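Local atomic coordinates of outer membrane protein YopM (Yersinia pestis, PDB entry 1JL5), a protein that acts as a leucine-rich repeat effector and virulence factor, probably altering host cell physiology so that the bacterium survives in host tissues. Residues K328-P333 against F346-E351; N287-L292 against N307-L312. All blocks are in the same frame, centred on the assembly; numbering follows the deposited sequence.

Contact 1 (K328-P333 against F346-E351); sequences KLIELP and FNHLAE
N347 reaches across to the backbone of L329, fastening LRR 14 to LRR 13 as an asparagine does from turn to turn of a leucine-rich repeat solenoid. The bond from L329 N to N347 OD1 is 3.1 Å long and fairly straight (162° at the hydrogen), with the donor tilted 24° from the plane of the amide carbonyl. With CG anti to its own carbonyl carbon (chi1 -87°), N347 lies alongside the L329 side chain and points the same way. OD1 also takes a weak bond from N327 N, while ND2 donates to V324 O and A344 O. Asparagine suits this buried place because one short amide supplies both an acceptor and two N-H groups to irregular backbone. N367 plays a comparable part one turn on, its OD1 accepting from L349 N. The backbone bond between the segments runs the other way, H348 N donating to L329 O at 2.6 Å.

Farther along, water replaces direct pairing. One molecule accepts from E351 N, 2.7 Å away, and probably donates to I330 O; a second accepts from L332 N, 2.6 Å away, and donates to E351 O. The polar ends of K328 and H348 find their partners beyond the two segments: K328 NZ forms a salt bridge with E308 and bonds to N247 O and D266 O of the second subunit, and H348 NE2 pairs with S206 OG of that subunit. Between backbone and imidazole, H348 CB rests 3.6 Å from I330 CG2.

Leucines fill the inner side with apolar surface. L332 and L349 cross at about a right angle; L349 CD1 meets L332 CD1 at 3.5 Å, while its other methyl, CD2, packs 3.3 Å from E331 N.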
# COMPACT_ATOMS: atom_id res chain seq x y z
N LYS A 328 -18.26 -0.26 12.59
CA LYS A 328 -18.60 0.77 13.55
C LYS A 328 -18.67 0.15 14.92
O LYS A 328 -19.51 0.51 15.74
CB LYS A 328 -19.91 1.43 13.16
CG LYS A 328 -19.85 2.06 11.78
CD LYS A 328 -18.84 3.20 11.76
CE LYS A 328 -18.55 3.66 10.34
NZ LYS A 328 -19.78 4.08 9.60
N LEU A 329 -17.77 -0.79 15.15
CA LEU A 329 -17.68 -1.49 16.41
C LEU A 329 -17.03 -0.62 17.46
O LEU A 329 -15.95 -0.08 17.25
CB LEU A 329 -16.86 -2.76 16.24
CG LEU A 329 -17.53 -3.82 15.37
CD1 LEU A 329 -16.52 -4.88 14.97
CD2 LEU A 329 -18.69 -4.42 16.13
N ILE A 330 -17.71 -0.46 18.58
CA ILE A 330 -17.13 0.31 19.66
C ILE A 330 -16.63 -0.74 20.64
O ILE A 330 -15.93 -0.45 21.60
CB ILE A 330 -18.18 1.23 20.33
CG1 ILE A 330 -19.36 0.39 20.82
CG2 ILE A 330 -18.64 2.28 19.35
CD1 ILE A 330 -19.41 0.25 22.31
N GLU A 331 -16.98 -1.99 20.36
CA GLU A 331 -16.58 -3.08 21.20
C GLU A 331 -16.61 -4.40 20.46
O GLU A 331 -17.51 -4.66 19.65
CB GLU A 331 -17.49 -3.15 22.43
CG GLU A 331 -17.03 -4.10 23.50
CD GLU A 331 -17.84 -3.92 24.78
OE1 GLU A 331 -19.06 -4.16 24.74
OE2 GLU A 331 -17.25 -3.54 25.81
N LEU A 332 -15.61 -5.24 20.71
CA LEU A 332 -15.56 -6.54 20.09
C LEU A 332 -16.05 -7.52 21.13
O LEU A 332 -15.88 -7.31 22.32
CB LEU A 332 -14.12 -6.91 19.71
CG LEU A 332 -13.49 -6.12 18.57
CD1 LEU A 332 -12.05 -6.55 18.41
CD2 LEU A 332 -14.27 -6.37 17.29
N PRO A 333 -16.70 -8.60 20.69
CA PRO A 333 -17.17 -9.56 21.69
C PRO A 333 -15.95 -10.31 22.20
O PRO A 333 -14.84 -10.11 21.70
CB PRO A 333 -18.10 -10.46 20.89
CG PRO A 333 -17.47 -10.46 19.54
CD PRO A 333 -17.11 -9.01 19.34
N PHE A 346 -9.81 0.24 12.07
CA PHE A 346 -10.82 1.14 11.54
C PHE A 346 -12.19 0.87 12.12
O PHE A 346 -13.17 0.64 11.41
CB PHE A 346 -10.86 1.03 10.02
CG PHE A 346 -9.59 1.45 9.37
CD1 PHE A 346 -9.22 2.79 9.35
CD2 PHE A 346 -8.75 0.50 8.79
CE1 PHE A 346 -8.03 3.19 8.76
CE2 PHE A 346 -7.56 0.89 8.19
CZ PHE A 346 -7.20 2.24 8.17
N ASN A 347 -12.24 0.88 13.44
CA ASN A 347 -13.48 0.69 14.15
C ASN A 347 -13.45 1.71 15.24
O ASN A 347 -12.57 2.56 15.27
CB ASN A 347 -13.56 -0.72 14.71
CG ASN A 347 -14.14 -1.68 13.71
OD1 ASN A 347 -15.33 -1.63 13.42
ND2 ASN A 347 -13.30 -2.55 13.17
N HIS A 348 -14.42 1.65 16.13
CA HIS A 348 -14.49 2.60 17.22
C HIS A 348 -14.22 1.89 18.53
O HIS A 348 -14.90 2.13 19.53
CB HIS A 348 -15.86 3.24 17.26
CG HIS A 348 -15.83 4.65 17.74
ND1 HIS A 348 -15.58 5.71 16.90
CD2 HIS A 348 -15.93 5.17 18.99
CE1 HIS A 348 -15.53 6.82 17.61
NE2 HIS A 348 -15.74 6.52 18.88
N LEU A 349 -13.22 1.02 18.53
CA LEU A 349 -12.88 0.28 19.72
C LEU A 349 -12.11 1.12 20.72
O LEU A 349 -11.10 1.73 20.37
CB LEU A 349 -12.04 -0.95 19.35
CG LEU A 349 -12.69 -1.89 18.34
CD1 LEU A 349 -11.76 -3.06 18.09
CD2 LEU A 349 -14.06 -2.35 18.86
N ALA A 350 -12.60 1.16 21.95
CA ALA A 350 -11.93 1.88 23.02
C ALA A 350 -10.96 0.85 23.59
O ALA A 350 -9.89 1.19 24.09
CB ALA A 350 -12.93 2.30 24.08
N GLU A 351 -11.36 -0.41 23.48
CA GLU A 351 -10.56 -1.51 23.98
C GLU A 351 -10.67 -2.73 23.08
O GLU A 351 -11.70 -2.97 22.45
CB GLU A 351 -11.04 -1.94 25.37
CG GLU A 351 -11.10 -0.85 26.41
CD GLU A 351 -11.79 -1.33 27.67
OE1 GLU A 351 -11.29 -2.30 28.28
OE2 GLU A 351 -12.83 -0.74 28.04
O HOH W 1 -13.99 -1.04 23.16
O HOH W 2 -15.26 -1.63 26.03
O HOH W 3 -13.82 -4.37 22.43

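Contact 2 (N287-L292 against N307-L312). With CA (calcium ion), chain C.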
# COMPACT_ATOMS: atom_id res chain seq x y z
N ASN A 287 -20.54 -5.15 2.72
CA ASN A 287 -21.94 -5.31 2.47
C ASN A 287 -22.53 -4.24 3.33
O ASN A 287 -21.84 -3.27 3.65
CB ASN A 287 -22.39 -6.71 2.84
CG ASN A 287 -22.21 -7.66 1.70
OD1 ASN A 287 -23.04 -7.71 0.80
ND2 ASN A 287 -21.11 -8.40 1.70
N ILE A 288 -23.78 -4.38 3.71
CA ILE A 288 -24.34 -3.32 4.52
C ILE A 288 -24.90 -3.85 5.80
O ILE A 288 -25.98 -3.48 6.24
CB ILE A 288 -25.39 -2.54 3.71
CG1 ILE A 288 -26.53 -3.46 3.27
CG2 ILE A 288 -24.73 -1.97 2.46
CD1 ILE A 288 -27.65 -2.72 2.56
N PHE A 289 -24.13 -4.74 6.41
CA PHE A 289 -24.51 -5.33 7.67
C PHE A 289 -24.31 -4.28 8.74
O PHE A 289 -23.26 -3.64 8.81
CB PHE A 289 -23.63 -6.53 7.97
CG PHE A 289 -23.93 -7.71 7.11
CD1 PHE A 289 -25.00 -8.54 7.42
CD2 PHE A 289 -23.17 -7.97 5.98
CE1 PHE A 289 -25.31 -9.61 6.59
CE2 PHE A 289 -23.48 -9.03 5.15
CZ PHE A 289 -24.55 -9.86 5.46
N SER A 290 -25.33 -4.09 9.57
CA SER A 290 -25.24 -3.13 10.66
C SER A 290 -24.77 -3.95 11.85
O SER A 290 -24.46 -3.43 12.92
CB SER A 290 -26.60 -2.49 10.92
OG SER A 290 -27.59 -3.49 11.07
N GLY A 291 -24.72 -5.26 11.64
CA GLY A 291 -24.27 -6.16 12.68
C GLY A 291 -24.34 -7.58 12.18
O GLY A 291 -24.80 -7.85 11.07
N LEU A 292 -23.85 -8.50 12.99
CA LEU A 292 -23.89 -9.91 12.67
C LEU A 292 -24.53 -10.52 13.90
O LEU A 292 -23.93 -10.57 14.97
CB LEU A 292 -22.48 -10.46 12.45
CG LEU A 292 -21.83 -9.91 11.18
CD1 LEU A 292 -20.42 -10.47 11.04
CD2 LEU A 292 -22.68 -10.28 9.96
N ASN A 307 -18.40 -3.01 6.66
CA ASN A 307 -19.83 -3.14 6.68
C ASN A 307 -20.17 -1.98 7.57
O ASN A 307 -19.42 -1.01 7.61
CB ASN A 307 -20.24 -4.47 7.30
CG ASN A 307 -20.35 -5.56 6.27
OD1 ASN A 307 -21.28 -5.57 5.48
ND2 ASN A 307 -19.38 -6.47 6.26
N GLU A 308 -21.27 -2.05 8.27
CA GLU A 308 -21.61 -0.98 9.17
C GLU A 308 -21.89 -1.69 10.48
O GLU A 308 -22.78 -1.32 11.23
CB GLU A 308 -22.85 -0.23 8.67
CG GLU A 308 -23.03 1.10 9.35
CD GLU A 308 -21.97 2.10 8.95
OE1 GLU A 308 -20.90 1.70 8.44
OE2 GLU A 308 -22.21 3.31 9.14
N ILE A 309 -21.09 -2.72 10.73
CA ILE A 309 -21.24 -3.53 11.92
C ILE A 309 -21.06 -2.70 13.17
O ILE A 309 -19.97 -2.19 13.44
CB ILE A 309 -20.22 -4.68 11.97
CG1 ILE A 309 -20.34 -5.54 10.71
CG2 ILE A 309 -20.45 -5.51 13.23
CD1 ILE A 309 -21.70 -6.09 10.49
N ARG A 310 -22.13 -2.58 13.94
CA ARG A 310 -22.07 -1.82 15.17
C ARG A 310 -21.82 -2.78 16.31
O ARG A 310 -21.37 -2.38 17.38
CB ARG A 310 -23.40 -1.13 15.44
CG ARG A 310 -23.80 -0.11 14.43
CD ARG A 310 -24.57 0.92 15.19
NE ARG A 310 -25.64 1.51 14.42
CZ ARG A 310 -26.47 2.40 14.94
NH1 ARG A 310 -26.32 2.76 16.20
NH2 ARG A 310 -27.44 2.92 14.20
N SER A 311 -22.14 -4.04 16.08
CA SER A 311 -21.94 -5.03 17.10
C SER A 311 -21.80 -6.39 16.47
O SER A 311 -22.38 -6.68 15.42
CB SER A 311 -23.12 -5.05 18.07
OG SER A 311 -24.29 -5.49 17.41
N LEU A 312 -21.00 -7.22 17.11
CA LEU A 312 -20.77 -8.56 16.65
C LEU A 312 -21.40 -9.48 17.66
O LEU A 312 -21.28 -9.26 18.87
CB LEU A 312 -19.27 -8.87 16.58
CG LEU A 312 -18.45 -8.30 15.44
CD1 LEU A 312 -17.01 -8.78 15.59
CD2 LEU A 312 -19.04 -8.78 14.12
CA CA C . -19.32 1.13 6.88
O HOH W 4 -20.50 -0.50 4.92
O HOH W 5 -24.99 -8.16 16.85
O HOH W 6 -17.51 1.01 8.38
O HOH W 7 -17.73 1.02 5.22
O HOH W 8 -21.04 2.22 5.43
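F289 and N307 lie side by side and point the same way where LRR 11 and LRR 12 stack in the leucine-rich repeat solenoid. The amide comes to the edge of the ring, with the planes 69° apart and N307 CG in the ring plane, 3.7 Å from F289 CD2. N307 OD1 accepts from F289 N, though its modelled position is less certain, and ND2 is held by V284 O and A304 O; asparagine thus ties together backbone of both repeats.

Branched aliphatic residues fill the inner side. I309 turns its CD1 inward, both torsions near -56°, so that the side chain crosses that of L292 obliquely, CD1 lying 3.9 Å from L292 CG and also pressing on F289 CB. L292 and L312, paired in short parallel strands, run side by side, L292 CD1 meeting L312 CD2 at 3.8 Å.

Two short backbone bonds knit the turns: E308 N donates to F289 O at 2.6 Å and R310 N to S290 O at 2.7 Å. The R310 guanidinium leads off to E228 of the second subunit.

The end of E308 leads away from 287-292, toward the second subunit. Glutamate suits the place because its two oxygens serve different cations: the chain bends at chi2 (69°), bringing OE1 to a calcium ion and leaving OE2 for K328. D266 of the second subunit and four waters share that ion, which N307 O and E308 OE1 each bind at 2.3 Å.

Overall arrangement
Contact 2 comes first along the chain, joining LRR 11 to LRR 12; contact 1 follows in series, joining LRR 13 to LRR 14. Their centres are 12 Å apart, and they touch directly, because 328-333 stacks on 307-312 as the next turn: K328 N probably bonds to I309 O, L329 CD2 packs on S311 CA, and P333 CD on L312 CB. No helix intervenes. All four segments follow the parallel strands 281-283, 301-303, 321-323 and 341-343, and those of contact 2 end in the short parallel pair 291-292 and 311-312. Both contacts also touch the second subunit, so these consecutive repeats form part of an interface within the tetrameric hollow cylinder, where calcium bridges the two chains.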